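Local coordinates for epimerase family protein SDR39U1 (Homo sapiens, PDB 4B4O), which binds NADPH through a Rossmann-type fold and is probably an NADP-dependent oxidoreductase of the NAD(P)-dependent epimerase/dehydratase family, at residues H170-L173 / P174-G178; F281-L284 / G285-L288; T85-L88 / L89-I93. The protein carries 3 engineered substitutions. One frame throughout, in Å; residues are numbered along the deposited sequence. Where two conformers were deposited one is given.

Contact 1 (H170-L173 / P174-G178); sequences HMLL and PFRLG
Met171 and Phe175 meet one turn apart on the last stretch of helix 166-176, a worked example of how a helix sorts its side chains by face. The selenium of Met171, a selenomethionine here, lies 5.5 Å from the centroid of the Phe175 ring and 52° off the ring normal, an oblique Met-aromatic contact. With CG beside the backbone N (chi1 -80°) and a bend at the third torsion (-70°), the chain carries its methyl away from the ring, so that the closest side-chain approach is Met171 CB to Phe175 CD1 at 4.1 Å. At the ring edge, near its plane, sits Met171 O, which also accepts the bond from Phe175 N at 3.0 Å.

On another side of the helix, Leu173 and Leu177 run side by side and point the same way, their CD1 methyls 3.9 Å apart. Pro174 lies between these two in sequence and has no N-H for the turn before it; the helix kinks there. Phe175 and Leu172 both turn to Phe232 of helix 225-236, while Met171 reaches Phe228. Beyond Arg176 the chain leaves the helix through Gly178, whose positive phi and two bonds back into the last turn make a Schellman motif, closing the helix of a beta-alpha-beta unit between strands 151-161 and 192-194.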
ATOM      1  N   HIS A 170     -12.367  -3.808   8.125  1.00 18.06           N
ATOM      2  CA  HIS A 170     -13.765  -3.615   7.747  1.00 18.44           C
ATOM      3  C   HIS A 170     -14.509  -4.871   7.363  1.00 17.70           C
ATOM      4  O   HIS A 170     -15.743  -4.941   7.519  1.00 18.29           O
ATOM      5  CB  HIS A 170     -13.859  -2.634   6.583  1.00 18.45           C
ATOM      6  CG  HIS A 170     -13.412  -1.234   6.932  1.00 19.53           C
ATOM      7  ND1 HIS A 170     -14.066  -0.463   7.870  1.00 21.09           N
ATOM      8  CD2 HIS A 170     -12.359  -0.460   6.431  1.00 19.39           C
ATOM      9  CE1 HIS A 170     -13.443   0.729   7.978  1.00 21.94           C
ATOM     10  NE2 HIS A 170     -12.386   0.733   7.093  1.00 20.84           N
HETATM   11  N   MSE A 171     -13.793  -5.868   6.847  1.00 16.56           N
HETATM   12  CA  MSE A 171     -14.434  -7.041   6.244  1.00 15.88           C
HETATM   13  C   MSE A 171     -14.558  -8.228   7.165  1.00 15.92           C
HETATM   14  O   MSE A 171     -15.418  -9.084   6.972  1.00 15.78           O
HETATM   15  CB  MSE A 171     -13.611  -7.489   5.040  1.00 14.83           C
HETATM   16  CG  MSE A 171     -13.884  -6.643   3.792  1.00 14.80           C
HETATM   17 SE   MSE A 171     -12.909  -7.375   2.226  0.75 13.67          SE
HETATM   18  CE  MSE A 171     -11.110  -6.872   2.878  1.00 13.49           C
ATOM     19  N   LEU A 172     -13.724  -8.295   8.192  1.00 16.26           N
ATOM     20  CA  LEU A 172     -13.505  -9.542   8.905  1.00 16.25           C
ATOM     21  C   LEU A 172     -14.704  -9.938   9.744  1.00 17.03           C
ATOM     22  O   LEU A 172     -15.125 -11.097   9.701  1.00 16.79           O
ATOM     23  CB  LEU A 172     -12.261  -9.415   9.775  1.00 16.67           C
ATOM     24  CG  LEU A 172     -11.577 -10.632  10.404  1.00 16.78           C
ATOM     25  CD1 LEU A 172     -11.335 -11.710   9.361  1.00 15.77           C
ATOM     26  CD2 LEU A 172     -10.266 -10.160  11.067  1.00 17.34           C
ATOM     27  N   LEU A 173     -15.285  -8.990  10.479  1.00 18.10           N
ATOM     28  CA  LEU A 173     -16.446  -9.310  11.318  1.00 19.03           C
ATOM     29  C   LEU A 173     -17.676  -9.696  10.477  1.00 18.67           C
ATOM     30  O   LEU A 173     -18.298 -10.712  10.754  1.00 18.74           O
ATOM     31  CB  LEU A 173     -16.767  -8.194  12.303  1.00 20.50           C
ATOM     32  CG  LEU A 173     -17.915  -8.468  13.288  1.00 21.73           C
ATOM     33  CD1 LEU A 173     -17.800  -9.769  14.102  1.00 21.87           C
ATOM     34  CD2 LEU A 173     -18.066  -7.277  14.214  1.00 23.37           C
ATOM     35  N   PRO A 174     -18.005  -8.920   9.431  1.00 18.39           N
ATOM     36  CA  PRO A 174     -19.138  -9.322   8.612  1.00 18.22           C
ATOM     37  C   PRO A 174     -18.958 -10.693   7.970  1.00 17.21           C
ATOM     38  O   PRO A 174     -19.876 -11.511   7.999  1.00 17.39           O
ATOM     39  CB  PRO A 174     -19.202  -8.221   7.542  1.00 18.17           C
ATOM     40  CG  PRO A 174     -18.629  -7.028   8.210  1.00 18.89           C
ATOM     41  CD  PRO A 174     -17.542  -7.560   9.091  1.00 18.62           C
ATOM     42  N   PHE A 175     -17.795 -10.943   7.393  1.00 16.30           N
ATOM     43  CA  PHE A 175     -17.533 -12.247   6.813  1.00 15.56           C
ATOM     44  C   PHE A 175     -17.673 -13.357   7.852  1.00 15.94           C
ATOM     45  O   PHE A 175     -18.315 -14.384   7.583  1.00 15.89           O
ATOM     46  CB  PHE A 175     -16.150 -12.307   6.157  1.00 14.76           C
ATOM     47  CG  PHE A 175     -16.156 -11.959   4.710  1.00 14.25           C
ATOM     48  CD1 PHE A 175     -16.192 -10.636   4.288  1.00 14.42           C
ATOM     49  CD2 PHE A 175     -16.141 -12.967   3.741  1.00 13.79           C
ATOM     50  CE1 PHE A 175     -16.210 -10.316   2.934  1.00 14.13           C
ATOM     51  CE2 PHE A 175     -16.156 -12.649   2.379  1.00 13.53           C
ATOM     52  CZ  PHE A 175     -16.204 -11.322   1.984  1.00 13.70           C
ATOM     53  N   ARG A 176     -17.108 -13.142   9.036  1.00 16.48           N
ATOM     54  CA  ARG A 176     -17.241 -14.101  10.120  1.00 17.10           C
ATOM     55  C   ARG A 176     -18.675 -14.379  10.520  1.00 17.80           C
ATOM     56  O   ARG A 176     -18.965 -15.440  11.051  1.00 18.15           O
ATOM     57  CB  ARG A 176     -16.451 -13.642  11.338  1.00 17.87           C
ATOM     58  CG  ARG A 176     -14.966 -13.902  11.197  1.00 17.42           C
ATOM     59  CD  ARG A 176     -14.185 -13.357  12.381  1.00 18.36           C
ATOM     60  NE  ARG A 176     -14.432 -14.144  13.582  1.00 19.45           N
ATOM     61  CZ  ARG A 176     -14.081 -13.773  14.819  1.00 20.71           C
ATOM     62  NH1 ARG A 176     -13.471 -12.602  15.011  1.00 21.02           N
ATOM     63  NH2 ARG A 176     -14.345 -14.555  15.876  1.00 21.84           N
ATOM     64  N   LEU A 177     -19.566 -13.430  10.273  1.00 18.12           N
ATOM     65  CA  LEU A 177     -20.962 -13.570  10.639  1.00 18.94           C
ATOM     66  C   LEU A 177     -21.834 -14.070   9.502  1.00 18.51           C
ATOM     67  O   LEU A 177     -23.058 -14.127   9.623  1.00 19.21           O
ATOM     68  CB  LEU A 177     -21.494 -12.228  11.172  1.00 19.98           C
ATOM     69  CG  LEU A 177     -21.048 -11.821  12.591  1.00 21.02           C
ATOM     70  CD1 LEU A 177     -21.453 -10.387  12.851  1.00 22.05           C
ATOM     71  CD2 LEU A 177     -21.616 -12.727  13.670  1.00 21.92           C
ATOM     72  N   GLY A 178     -21.213 -14.412   8.386  1.00 17.51           N
ATOM     73  CA  GLY A 178     -21.946 -14.903   7.216  1.00 17.23           C
ATOM     74  C   GLY A 178     -22.601 -13.826   6.341  1.00 17.45           C
ATOM     75  O   GLY A 178     -23.491 -14.145   5.533  1.00 17.64           O
TER

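Contact 2 (F281-L284 / G285-L288); sequences FPEL and GAAL
Glu283 and Gly285 form a helix-capping contact where the loop following helix 270-274 enters helix 284-293, within the C-terminal DUF1731 region. Glu283 stands at the N-cap position, and in the conformer given its carboxylate takes the N-H of Gly285: the OE2 to N distance is 2.9 Å, and the amide comes from above the carboxylate plane, 59° out of it. In this conformer a bend at the second torsion (chi2 -90°) brings the carboxylate over the first turn. A second conformer was deposited, so the side-chain cap is tentative. A negative carboxylate beside the N-terminal amides would probably also interact well with the helix dipole. The backbone of Glu283 takes part too, since its O accepts from Ala287 N at 3.2 Å, with the donor in the carbonyl plane.

Apolar contacts accompany the polar ones. Phe281 lies ahead of the cap and brings its CB to 4.0 Å from the CB of Ala287, while its ring lies obliquely to Ala287 CA and Ala286 O. Leu284 and Leu288, one turn apart, cross at an angle, with Leu284 CD1 4.0 Å from Leu288 CG. Both leucines reach Leu161 of strand 151-161, and Leu288 also packs on helix 225-236. Before the cap, Phe281 meets the ring of His194 and gives its N-H to Asp197. Together these features mark the start of a helix with Glu283 at its N-cap, side-chain capped in the conformer given, and with apolar packing along the first turn.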
ATOM      1  N   PHE A 281       3.427 -15.803   0.972  1.00 17.59           N
ATOM      2  CA  PHE A 281       2.011 -16.115   0.751  1.00 17.14           C
ATOM      3  C   PHE A 281       1.590 -15.723  -0.676  1.00 15.69           C
ATOM      4  O   PHE A 281       0.768 -14.838  -0.877  1.00 14.77           O
ATOM      5  CB  PHE A 281       1.144 -15.386   1.801  1.00 17.26           C
ATOM      6  CG  PHE A 281       1.496 -15.714   3.219  1.00 19.03           C
ATOM      7  CD1 PHE A 281       1.081 -16.906   3.793  1.00 20.48           C
ATOM      8  CD2 PHE A 281       2.238 -14.832   3.988  1.00 19.60           C
ATOM      9  CE1 PHE A 281       1.424 -17.222   5.106  1.00 22.49           C
ATOM     10  CE2 PHE A 281       2.579 -15.136   5.291  1.00 21.60           C
ATOM     11  CZ  PHE A 281       2.177 -16.332   5.849  1.00 23.04           C
ATOM     12  N   PRO A 282       2.167 -16.382  -1.677  1.00 15.75           N
ATOM     13  CA  PRO A 282       1.818 -16.057  -3.066  1.00 14.79           C
ATOM     14  C   PRO A 282       0.410 -16.498  -3.519  1.00 14.77           C
ATOM     15  O   PRO A 282      -0.129 -15.927  -4.452  1.00 14.05           O
ATOM     16  CB  PRO A 282       2.868 -16.849  -3.871  1.00 15.39           C
ATOM     17  CG  PRO A 282       3.187 -18.005  -3.012  1.00 16.79           C
ATOM     18  CD  PRO A 282       3.160 -17.462  -1.607  1.00 16.96           C
ATOM     19  N   GLU A 283      -0.135 -17.512  -2.865  1.00 15.84           N
ATOM     20  CA  GLU A 283      -1.430 -18.072  -3.242  0.50 16.25           C
ATOM     21  C   GLU A 283      -2.475 -17.542  -2.254  1.00 16.05           C
ATOM     22  O   GLU A 283      -2.235 -17.472  -1.049  1.00 16.50           O
ATOM     23  CB  GLU A 283      -1.383 -19.613  -3.287  0.50 18.01           C
ATOM     24  CG  GLU A 283      -2.561 -20.282  -4.024  0.50 18.84           C
ATOM     25  CD  GLU A 283      -3.756 -20.619  -3.122  0.50 19.68           C
ATOM     26  OE1 GLU A 283      -3.570 -21.379  -2.126  0.50 21.05           O
ATOM     27  OE2 GLU A 283      -4.878 -20.124  -3.404  0.50 19.19           O
ATOM     28  N   LEU A 284      -3.638 -17.148  -2.768  1.00 15.57           N
ATOM     29  CA  LEU A 284      -4.638 -16.450  -1.950  1.00 15.27           C
ATOM     30  C   LEU A 284      -5.158 -17.269  -0.786  1.00 16.64           C
ATOM     31  O   LEU A 284      -5.371 -16.751   0.310  1.00 16.74           O
ATOM     32  CB  LEU A 284      -5.816 -15.979  -2.823  1.00 14.78           C
ATOM     33  CG  LEU A 284      -6.876 -15.090  -2.161  1.00 14.40           C
ATOM     34  CD1 LEU A 284      -6.301 -13.832  -1.507  1.00 13.55           C
ATOM     35  CD2 LEU A 284      -7.871 -14.752  -3.262  1.00 14.16           C
ATOM     36  N   GLY A 285      -5.414 -18.543  -1.036  1.00 18.01           N
ATOM     37  CA  GLY A 285      -5.850 -19.460   0.006  1.00 19.78           C
ATOM     38  C   GLY A 285      -4.897 -19.475   1.175  1.00 20.36           C
ATOM     39  O   GLY A 285      -5.313 -19.395   2.309  1.00 21.20           O
ATOM     40  N   ALA A 286      -3.609 -19.616   0.905  1.00 20.21           N
ATOM     41  CA  ALA A 286      -2.622 -19.667   1.981  1.00 21.07           C
ATOM     42  C   ALA A 286      -2.618 -18.360   2.767  1.00 20.22           C
ATOM     43  O   ALA A 286      -2.471 -18.383   3.982  1.00 21.49           O
ATOM     44  CB  ALA A 286      -1.239 -19.972   1.430  1.00 21.03           C
ATOM     45  N   ALA A 287      -2.773 -17.237   2.062  1.00 18.39           N
ATOM     46  CA  ALA A 287      -2.787 -15.928   2.690  1.00 17.75           C
ATOM     47  C   ALA A 287      -3.975 -15.780   3.634  1.00 18.48           C
ATOM     48  O   ALA A 287      -3.805 -15.380   4.790  1.00 19.42           O
ATOM     49  CB  ALA A 287      -2.788 -14.833   1.644  1.00 15.99           C
ATOM     50  N   LEU A 288      -5.170 -16.110   3.155  1.00 18.30           N
ATOM     51  CA  LEU A 288      -6.386 -15.947   3.964  1.00 19.01           C
ATOM     52  C   LEU A 288      -6.451 -16.941   5.116  1.00 21.23           C
ATOM     53  O   LEU A 288      -6.978 -16.638   6.174  1.00 22.23           O
ATOM     54  CB  LEU A 288      -7.640 -15.999   3.088  1.00 18.40           C
ATOM     55  CG  LEU A 288      -7.714 -14.838   2.069  1.00 16.55           C
ATOM     56  CD1 LEU A 288      -9.009 -14.903   1.265  1.00 16.34           C
ATOM     57  CD2 LEU A 288      -7.602 -13.472   2.708  1.00 16.03           C
TER

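Contact 3 (T85-L88 / L89-I93); sequences TTQL and LAKAI
Helix 72-95 belongs to the NADPH-binding Rossmann-type domain, and residues 85-93 form a regular alpha-helical run within it. Gln87 and Lys91, one turn apart, provide the side-chain part of the contact. The two chains cross, and the lysine's CE lies 3.8 Å from Gln87 CG and 3.9 Å from Gln87 OE1, so it is the aliphatic part of the lysine that rests against the glutamine. Gln87 leaves the backbone with CG opposite its own N (chi1 179°) and then bends at the second torsion, while Lys91 stays extended as far as CE; together these courses lead the lysine's CE to the CG and OE1 of the glutamine.

Four successive backbone bonds join the turns. Lys91 N to Gln87 O measures 2.9 Å, nearly straight at the hydrogen (173°), and Ala90 N to Thr86 O is likewise 2.9 Å. The last, Ala92 N to Leu88 O at 3.1 Å, is more bent (145°).

The hydroxyls of Thr85 and Thr86 look to the preceding turn, bonding chiefly to Ser81 O and Arg82 O respectively, and both also bond to Asn57 ND2. Thr85 and Leu89 pack on Trp41 of helix 41-47; Thr86 and Leu89 meet Trp103 of strand 102-108, and Thr86 also touches Trp139 of helix 131-143. The helix thus packs on the sheet at strand 102-108 and also touches helices 41-47 and 131-143.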
ATOM      1  N   THR A  85       3.974  15.327   2.752  1.00 24.70           N
ATOM      2  CA  THR A  85       4.888  14.466   3.521  1.00 23.97           C
ATOM      3  C   THR A  85       5.991  13.893   2.632  1.00 23.20           C
ATOM      4  O   THR A  85       7.161  13.919   2.998  1.00 23.71           O
ATOM      5  CB  THR A  85       4.178  13.307   4.247  1.00 22.82           C
ATOM      6  OG1 THR A  85       3.548  12.449   3.291  1.00 21.45           O
ATOM      7  CG2 THR A  85       3.177  13.848   5.257  1.00 23.91           C
ATOM      8  N   THR A  86       5.627  13.431   1.445  1.00 22.26           N
ATOM      9  CA  THR A  86       6.620  12.895   0.525  1.00 21.77           C
ATOM     10  C   THR A  86       7.649  13.964   0.122  1.00 23.36           C
ATOM     11  O   THR A  86       8.849  13.713   0.100  1.00 23.66           O
ATOM     12  CB  THR A  86       5.948  12.270  -0.721  1.00 20.70           C
ATOM     13  OG1 THR A  86       5.065  11.225  -0.303  1.00 19.43           O
ATOM     14  CG2 THR A  86       6.988  11.693  -1.709  1.00 20.42           C
ATOM     15  N   GLN A  87       7.173  15.152  -0.190  1.00 24.60           N
ATOM     16  CA  GLN A  87       8.049  16.233  -0.665  1.00 26.39           C
ATOM     17  C   GLN A  87       8.979  16.670   0.440  1.00 27.55           C
ATOM     18  O   GLN A  87      10.145  16.965   0.210  1.00 28.66           O
ATOM     19  CB  GLN A  87       7.193  17.393  -1.179  1.00 27.64           C
ATOM     20  CG  GLN A  87       7.972  18.597  -1.675  1.00 29.81           C
ATOM     21  CD  GLN A  87       7.562  19.033  -3.093  1.00 30.43           C
ATOM     22  OE1 GLN A  87       7.229  20.217  -3.351  1.00 32.25           O
ATOM     23  NE2 GLN A  87       7.599  18.076  -4.027  1.00 29.10           N
ATOM     24  N   LEU A  88       8.462  16.664   1.661  1.00 27.44           N
ATOM     25  CA  LEU A  88       9.213  17.112   2.825  1.00 28.70           C
ATOM     26  C   LEU A  88      10.381  16.173   3.088  1.00 28.18           C
ATOM     27  O   LEU A  88      11.480  16.606   3.428  1.00 29.62           O
ATOM     28  CB  LEU A  88       8.292  17.156   4.048  1.00 28.68           C
ATOM     29  CG  LEU A  88       8.438  18.297   5.070  1.00 30.76           C
ATOM     30  CD1 LEU A  88       8.920  19.625   4.509  1.00 32.81           C
ATOM     31  CD2 LEU A  88       7.074  18.472   5.759  1.00 30.82           C
ATOM     32  N   LEU A  89      10.125  14.881   2.939  1.00 26.32           N
ATOM     33  CA  LEU A  89      11.167  13.871   3.058  1.00 25.86           C
ATOM     34  C   LEU A  89      12.173  13.972   1.921  1.00 26.53           C
ATOM     35  O   LEU A  89      13.387  13.906   2.145  1.00 27.58           O
ATOM     36  CB  LEU A  89      10.550  12.461   3.093  1.00 23.88           C
ATOM     37  CG  LEU A  89      10.219  11.928   4.492  1.00 23.57           C
ATOM     38  CD1 LEU A  89       9.370  10.656   4.485  1.00 21.83           C
ATOM     39  CD2 LEU A  89      11.521  11.718   5.249  1.00 24.56           C
ATOM     40  N   ALA A  90      11.668  14.130   0.702  1.00 26.14           N
ATOM     41  CA  ALA A  90      12.517  14.282  -0.483  1.00 27.00           C
ATOM     42  C   ALA A  90      13.505  15.449  -0.360  1.00 29.39           C
ATOM     43  O   ALA A  90      14.697  15.280  -0.555  1.00 30.43           O
ATOM     44  CB  ALA A  90      11.647  14.455  -1.716  1.00 26.49           C
ATOM     45  N   LYS A  91      12.992  16.616  -0.006  1.00 30.44           N
ATOM     46  CA  LYS A  91      13.830  17.790   0.190  1.00 32.92           C
ATOM     47  C   LYS A  91      14.832  17.600   1.327  1.00 33.73           C
ATOM     48  O   LYS A  91      15.962  18.068   1.248  1.00 35.69           O
ATOM     49  CB  LYS A  91      12.979  19.042   0.408  1.00 33.98           C
ATOM     50  CG  LYS A  91      12.212  19.453  -0.843  1.00 33.96           C
ATOM     51  CD  LYS A  91      11.444  20.760  -0.652  1.00 35.46           C
ATOM     52  CE  LYS A  91      10.679  21.197  -1.921  1.00 35.73           C
ATOM     53  NZ  LYS A  91      10.683  22.694  -2.060  1.00 38.42           N
ATOM     54  N   ALA A  92      14.421  16.895   2.377  1.00 32.42           N
ATOM     55  CA  ALA A  92      15.301  16.633   3.520  1.00 33.21           C
ATOM     56  C   ALA A  92      16.456  15.732   3.120  1.00 33.30           C
ATOM     57  O   ALA A  92      17.597  15.963   3.529  1.00 35.12           O
ATOM     58  CB  ALA A  92      14.518  16.029   4.672  1.00 31.89           C
ATOM     59  N   ILE A  93      16.160  14.726   2.300  1.00 31.57           N
ATOM     60  CA  ILE A  93      17.194  13.851   1.759  1.00 31.80           C
ATOM     61  C   ILE A  93      18.179  14.613   0.869  1.00 33.99           C
ATOM     62  O   ILE A  93      19.380  14.486   1.018  1.00 35.61           O
ATOM     63  CB  ILE A  93      16.598  12.712   0.933  1.00 29.72           C
ATOM     64  CG1 ILE A  93      15.830  11.729   1.836  1.00 27.84           C
ATOM     65  CG2 ILE A  93      17.731  12.021   0.189  1.00 30.50           C
ATOM     66  CD1 ILE A  93      15.031  10.697   1.078  1.00 25.84           C
TER

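All three contacts illustrate one principle: residues close in sequence tie a helix, or its start, together, while other side chains of the same stretch pack on neighbours. Contacts 1 and 2 are close relatives in space, their centres about 18 Å apart and their nearest atoms about 7 Å apart; helix 225-236 serves both, and its Phe228 and Phe232 touch side chains of each. Contact 3 lies across the chain's centre from them, with centres about 39 Å from contact 1 and 35 Å from contact 2. It is nearest the cofactor, the side chain of Thr85 being about 4 Å from NADPH, against about 9 Å for Met171 and 12 Å for Leu288.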